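Local coordinates for protein polyketide synthase (Lyngbya majuscula 19L, PDB 3QIT) that probably releases the finished chain in curacin A biosynthesis, as an alpha/beta-hydrolase thioesterase whose hydrolysis is coupled to decarboxylation and sulfate loss, leaving a terminal alkene, at residues Pro96-Gly101 against Ser281-Ser286; Val88-Pro93 against Pro117-Glu122. One frame throughout, in Å; residues are numbered along the deposited sequence.

Contact 1 of 2, residues Pro96-Gly101 against Ser281-Ser286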
loop_
_atom_site.group_PDB
_atom_site.type_symbol
_atom_site.label_atom_id
_atom_site.label_comp_id
_atom_site.label_asym_id
_atom_site.label_seq_id
_atom_site.Cartn_x
_atom_site.Cartn_y
_atom_site.Cartn_z
ATOM N N PRO B 96 -1.730 29.262 4.644
ATOM C CA PRO B 96 -0.483 28.667 4.143
ATOM C C PRO B 96 0.586 28.575 5.234
ATOM O O PRO B 96 0.814 29.546 5.979
ATOM C CB PRO B 96 -0.043 29.626 3.033
ATOM C CG PRO B 96 -1.352 30.219 2.524
ATOM C CD PRO B 96 -2.209 30.365 3.779
ATOM N N LEU B 97 1.225 27.408 5.334
ATOM C CA LEU B 97 2.123 27.138 6.456
ATOM C C LEU B 97 3.543 26.855 5.959
ATOM O O LEU B 97 3.783 26.708 4.751
ATOM C CB LEU B 97 1.597 25.966 7.312
ATOM C CG LEU B 97 1.152 24.653 6.643
ATOM C CD1 LEU B 97 2.332 23.856 6.073
ATOM C CD2 LEU B 97 0.405 23.806 7.632
ATOM N N LEU B 98 4.475 26.784 6.899
ATOM C CA LEU B 98 5.859 26.455 6.578
ATOM C C LEU B 98 5.985 24.949 6.721
ATOM O O LEU B 98 5.626 24.415 7.758
ATOM C CB LEU B 98 6.796 27.181 7.545
ATOM C CG LEU B 98 6.780 28.709 7.450
ATOM C CD1 LEU B 98 7.537 29.348 8.621
ATOM C CD2 LEU B 98 7.332 29.200 6.098
ATOM N N LEU B 99 6.424 24.272 5.658
ATOM C CA LEU B 99 6.541 22.816 5.658
ATOM C C LEU B 99 8.014 22.443 5.597
ATOM O O LEU B 99 8.706 22.843 4.672
ATOM C CB LEU B 99 5.806 22.215 4.452
ATOM C CG LEU B 99 5.838 20.688 4.311
ATOM C CD1 LEU B 99 5.290 19.970 5.546
ATOM C CD2 LEU B 99 5.042 20.307 3.062
ATOM N N VAL B 100 8.471 21.650 6.569
ATOM C CA VAL B 100 9.885 21.307 6.699
ATOM C C VAL B 100 9.949 19.781 6.742
ATOM O O VAL B 100 9.142 19.143 7.431
ATOM C CB VAL B 100 10.466 21.847 8.007
ATOM C CG1 VAL B 100 11.992 21.587 8.049
ATOM C CG2 VAL B 100 10.160 23.354 8.133
ATOM N N GLY B 101 10.888 19.180 6.027
ATOM C CA GLY B 101 11.017 17.706 6.056
ATOM C C GLY B 101 12.473 17.349 6.064
ATOM O O GLY B 101 13.278 18.085 5.498
ATOM N N SER B 281 16.808 29.221 12.392
ATOM C CA SER B 281 17.069 30.578 11.911
ATOM C C SER B 281 16.693 30.696 10.444
ATOM O O SER B 281 16.050 31.660 10.029
ATOM C CB SER B 281 18.536 30.930 12.103
ATOM O OG SER B 281 18.768 32.268 11.715
ATOM N N LEU B 282 17.071 29.687 9.659
ATOM C CA LEU B 282 16.725 29.668 8.246
ATOM C C LEU B 282 15.197 29.641 8.006
ATOM O O LEU B 282 14.675 30.338 7.132
ATOM C CB LEU B 282 17.406 28.473 7.592
ATOM C CG LEU B 282 17.082 28.226 6.141
ATOM C CD1 LEU B 282 17.518 29.418 5.285
ATOM C CD2 LEU B 282 17.856 26.992 5.764
ATOM N N ILE B 283 14.493 28.836 8.793
ATOM C CA ILE B 283 13.034 28.744 8.727
ATOM C C ILE B 283 12.385 30.093 9.064
ATOM O O ILE B 283 11.434 30.501 8.402
ATOM C CB ILE B 283 12.525 27.631 9.660
ATOM C CG1 ILE B 283 13.008 26.264 9.135
ATOM C CG2 ILE B 283 10.990 27.619 9.764
ATOM C CD1 ILE B 283 12.806 25.144 10.132
ATOM N N LEU B 284 12.932 30.763 10.078
ATOM C CA LEU B 284 12.429 32.050 10.578
ATOM C C LEU B 284 12.547 33.164 9.539
ATOM O O LEU B 284 11.792 34.146 9.568
ATOM C CB LEU B 284 13.187 32.463 11.850
ATOM C CG LEU B 284 12.845 31.732 13.151
ATOM C CD1 LEU B 284 13.886 31.968 14.248
ATOM C CD2 LEU B 284 11.453 32.100 13.649
ATOM N N THR B 285 13.500 33.016 8.632
ATOM C CA THR B 285 13.759 34.055 7.640
ATOM C C THR B 285 13.024 33.831 6.326
ATOM O O THR B 285 13.083 34.683 5.432
ATOM C CB THR B 285 15.266 34.232 7.349
ATOM O OG1 THR B 285 15.801 33.029 6.798
ATOM C CG2 THR B 285 16.026 34.600 8.608
ATOM N N SER B 286 12.335 32.699 6.199
ATOM C CA SER B 286 11.596 32.389 4.980
ATOM C C SER B 286 10.421 33.361 4.803
ATOM O O SER B 286 9.849 33.880 5.777
ATOM C CB SER B 286 11.126 30.927 4.979
ATOM O OG SER B 286 12.233 30.040 5.106
ATOM O OXT SER B 286 10.043 33.676 3.675
#
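Leu98 and Val100 of strand 97-102 meet Ile283 of helix 276-284, and the CA atoms of the two segments come nearest at Leu98 and Ile283, 7.8 Å apart. This is helix-on-sheet packing of the alpha/beta-hydrolase fold: a central parallel strand, leading into what is probably the nucleophile elbow with Gly101 and Ser103, is covered on one face by the C-terminal helix. Alternation along the strand sends Leu98 and Val100 to the helix, while Leu97 and Leu99 serve the other face. No hydrogen bond joins the two segments, and the contact is apolar. Ile283 divides its two branches between the two strand residues. Its CG2 meets CD1 of Leu98 at 4.0 Å, the two side chains lying aslant. The longer branch extends toward Val100, and Ile283 CD1 touches Val100 CG2 tip to tip at 3.8 Å. At chi1 -66° CG1 lies beside the backbone N and CG2 anti to it, which spreads the branches toward Val100 and Leu98. Ile124 of the next strand and Val45 and Leu49 of helix 43-51 enclose the same isoleucine. The chain ends at Ser286, whose CB lies 4.3 Å from Leu98 CD2. The final turn is tied back on itself: Leu282 O receives both Thr285 N and Thr285 OG1 from the same face of its carbonyl plane, the hydroxyl at 2.9 Å from Leu282 O and tilted 34° out of that plane.

Contact 2 of 2, residues Val88-Pro93 against Pro117-Glu122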
loop_
_atom_site.group_PDB
_atom_site.type_symbol
_atom_site.label_atom_id
_atom_site.label_comp_id
_atom_site.label_asym_id
_atom_site.label_seq_id
_atom_site.Cartn_x
_atom_site.Cartn_y
_atom_site.Cartn_z
ATOM N N VAL B 88 -3.277 15.334 8.433
ATOM C CA VAL B 88 -2.762 16.270 9.433
ATOM C C VAL B 88 -2.961 17.716 8.953
ATOM O O VAL B 88 -3.416 18.575 9.721
ATOM C CB VAL B 88 -1.253 16.026 9.730
ATOM C CG1 VAL B 88 -0.724 17.141 10.623
ATOM C CG2 VAL B 88 -1.046 14.659 10.421
ATOM N N ILE B 89 -2.667 17.968 7.683
ATOM C CA ILE B 89 -2.869 19.320 7.119
ATOM C C ILE B 89 -4.330 19.742 7.199
ATOM O O ILE B 89 -4.640 20.894 7.568
ATOM C CB ILE B 89 -2.338 19.425 5.693
ATOM C CG1 ILE B 89 -0.818 19.345 5.729
ATOM C CG2 ILE B 89 -2.758 20.781 5.045
ATOM C CD1 ILE B 89 -0.178 19.001 4.397
ATOM N N GLN B 90 -5.232 18.811 6.892
ATOM C CA GLN B 90 -6.664 19.100 6.964
ATOM C C GLN B 90 -7.087 19.489 8.379
ATOM O O GLN B 90 -8.070 20.206 8.566
ATOM C CB GLN B 90 -7.528 17.923 6.461
ATOM C CG GLN B 90 -7.230 17.389 5.043
ATOM C CD GLN B 90 -6.970 18.459 3.982
ATOM O OE1 GLN B 90 -7.820 19.320 3.722
ATOM N NE2 GLN B 90 -5.798 18.385 3.341
ATOM N N GLU B 91 -6.330 19.036 9.370
ATOM C CA GLU B 91 -6.625 19.313 10.771
ATOM C C GLU B 91 -6.095 20.682 11.218
ATOM O O GLU B 91 -6.569 21.239 12.209
ATOM C CB GLU B 91 -6.075 18.189 11.660
ATOM C CG GLU B 91 -6.611 18.151 13.095
ATOM C CD GLU B 91 -8.072 17.718 13.212
ATOM O OE1 GLU B 91 -8.713 17.372 12.190
ATOM O OE2 GLU B 91 -8.583 17.742 14.353
ATOM N N LEU B 92 -5.114 21.214 10.491
ATOM C CA LEU B 92 -4.480 22.484 10.847
ATOM C C LEU B 92 -5.284 23.654 10.298
ATOM O O LEU B 92 -6.159 23.451 9.446
ATOM C CB LEU B 92 -3.014 22.516 10.351
ATOM C CG LEU B 92 -2.127 21.432 10.979
ATOM C CD1 LEU B 92 -0.727 21.417 10.331
ATOM C CD2 LEU B 92 -2.020 21.591 12.506
ATOM N N PRO B 93 -5.025 24.874 10.808
ATOM C CA PRO B 93 -5.736 26.057 10.308
ATOM C C PRO B 93 -5.589 26.223 8.804
ATOM O O PRO B 93 -4.589 25.788 8.224
ATOM C CB PRO B 93 -5.047 27.208 11.037
ATOM C CG PRO B 93 -4.631 26.612 12.337
ATOM C CD PRO B 93 -4.195 25.198 11.985
ATOM N N PRO B 117 -0.251 22.666 -3.218
ATOM C CA PRO B 117 0.605 23.862 -3.212
ATOM C C PRO B 117 0.011 25.090 -2.533
ATOM O O PRO B 117 0.750 25.862 -1.926
ATOM C CB PRO B 117 0.829 24.136 -4.711
ATOM C CG PRO B 117 -0.295 23.462 -5.397
ATOM C CD PRO B 117 -0.513 22.209 -4.592
ATOM N N LYS B 118 -1.309 25.282 -2.614
ATOM C CA LYS B 118 -1.903 26.491 -2.036
ATOM C C LYS B 118 -1.783 26.516 -0.511
ATOM O O LYS B 118 -1.864 27.572 0.110
ATOM C CB LYS B 118 -3.365 26.641 -2.463
ATOM C CG LYS B 118 -3.555 26.738 -3.967
ATOM C CD LYS B 118 -5.038 26.826 -4.306
ATOM C CE LYS B 118 -5.277 26.914 -5.812
ATOM N NZ LYS B 118 -5.092 25.590 -6.475
ATOM N N LYS B 119 -1.544 25.352 0.082
ATOM C CA LYS B 119 -1.427 25.231 1.526
ATOM C C LYS B 119 -0.033 25.551 2.071
ATOM O O LYS B 119 0.152 25.634 3.286
ATOM C CB LYS B 119 -1.891 23.836 1.969
ATOM C CG LYS B 119 -3.399 23.640 1.698
ATOM C CD LYS B 119 -3.917 22.272 2.122
ATOM C CE LYS B 119 -5.353 22.043 1.655
ATOM N NZ LYS B 119 -6.320 23.009 2.255
ATOM N N ILE B 120 0.929 25.750 1.184
ATOM C CA ILE B 120 2.344 25.792 1.605
ATOM C C ILE B 120 2.958 27.147 1.298
ATOM O O ILE B 120 3.107 27.524 0.127
ATOM C CB ILE B 120 3.213 24.700 0.921
ATOM C CG1 ILE B 120 2.585 23.283 0.979
ATOM C CG2 ILE B 120 4.647 24.700 1.497
ATOM C CD1 ILE B 120 2.163 22.783 2.369
ATOM N N LYS B 121 3.318 27.884 2.346
ATOM C CA LYS B 121 3.952 29.205 2.176
ATOM C C LYS B 121 5.395 29.050 1.690
ATOM O O LYS B 121 5.833 29.744 0.753
ATOM C CB LYS B 121 3.907 29.977 3.509
ATOM C CG LYS B 121 4.638 31.316 3.541
ATOM C CD LYS B 121 4.669 31.830 4.990
ATOM C CE LYS B 121 4.819 33.352 5.065
ATOM N NZ LYS B 121 6.129 33.833 4.586
ATOM N N GLU B 122 6.135 28.151 2.336
ATOM C CA GLU B 122 7.523 27.843 1.953
ATOM C C GLU B 122 7.789 26.378 2.243
ATOM O O GLU B 122 7.342 25.858 3.256
ATOM C CB GLU B 122 8.534 28.702 2.730
ATOM C CG GLU B 122 10.034 28.391 2.420
ATOM C CD GLU B 122 10.606 29.206 1.251
ATOM O OE1 GLU B 122 10.051 30.281 0.948
ATOM O OE2 GLU B 122 11.620 28.785 0.649
#
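Ile89 and Lys119 make the tight point of this contact, with Ile89 CG2 only 3.5 Å from Lys119 CD, closer than carbons usually pack. The methyl meets the lysine's aliphatic chain from the flank, the two side chains running at a slant. Farther along, Gln90 NE2 lies 4.1 Å from Lys119 CE, and the glutamine crosses the lysine at about a right angle. No hydrogen bond spans the segments; the lysine serves here through its methylenes. Lys119 is extended as far as CE and bends at the last torsion (chi4 -63°), which turns NZ aside from the line of the chain. Gln90 starts away from Lys119, but a bend at chi2 (-42°) folds its amide back, and NE2 is held by the carbonyl oxygen of Asp86 one helical turn earlier. On the side of Lys119, Ile120 N bonds to Pro117 O at 3.1 Å, closing the short 3-10 turn from which Lys119 projects. The contact therefore joins the C-terminal end of helix 78-91 to the turn entering strand 120-126; Ile89 also rests on Leu30 of strand 28-32, while Ile120 packs on Leu97 and Leu99 of the intervening strand 97-102.

From the N terminus, the chain first enters contact 2 at the end of helix 78-91, then passes directly into strand 97-102 and contact 1. After helix 104-115 it reaches residues 117-122, which close contact 2 as a short loop; contact 1 closes only at the C terminus, its segments 180 residues apart. The segments alternate, so the two closures cross. Their centres are 12 Å apart, bridged by backbone: Leu97 N probably bonds to Lys119 O (2.9 Å) and Leu97 O to Lys121 N (2.7 Å). Together they bind helix 78-91, neighbouring strands 97-102 and 120-126, and the C-terminal helix into one part of the fold.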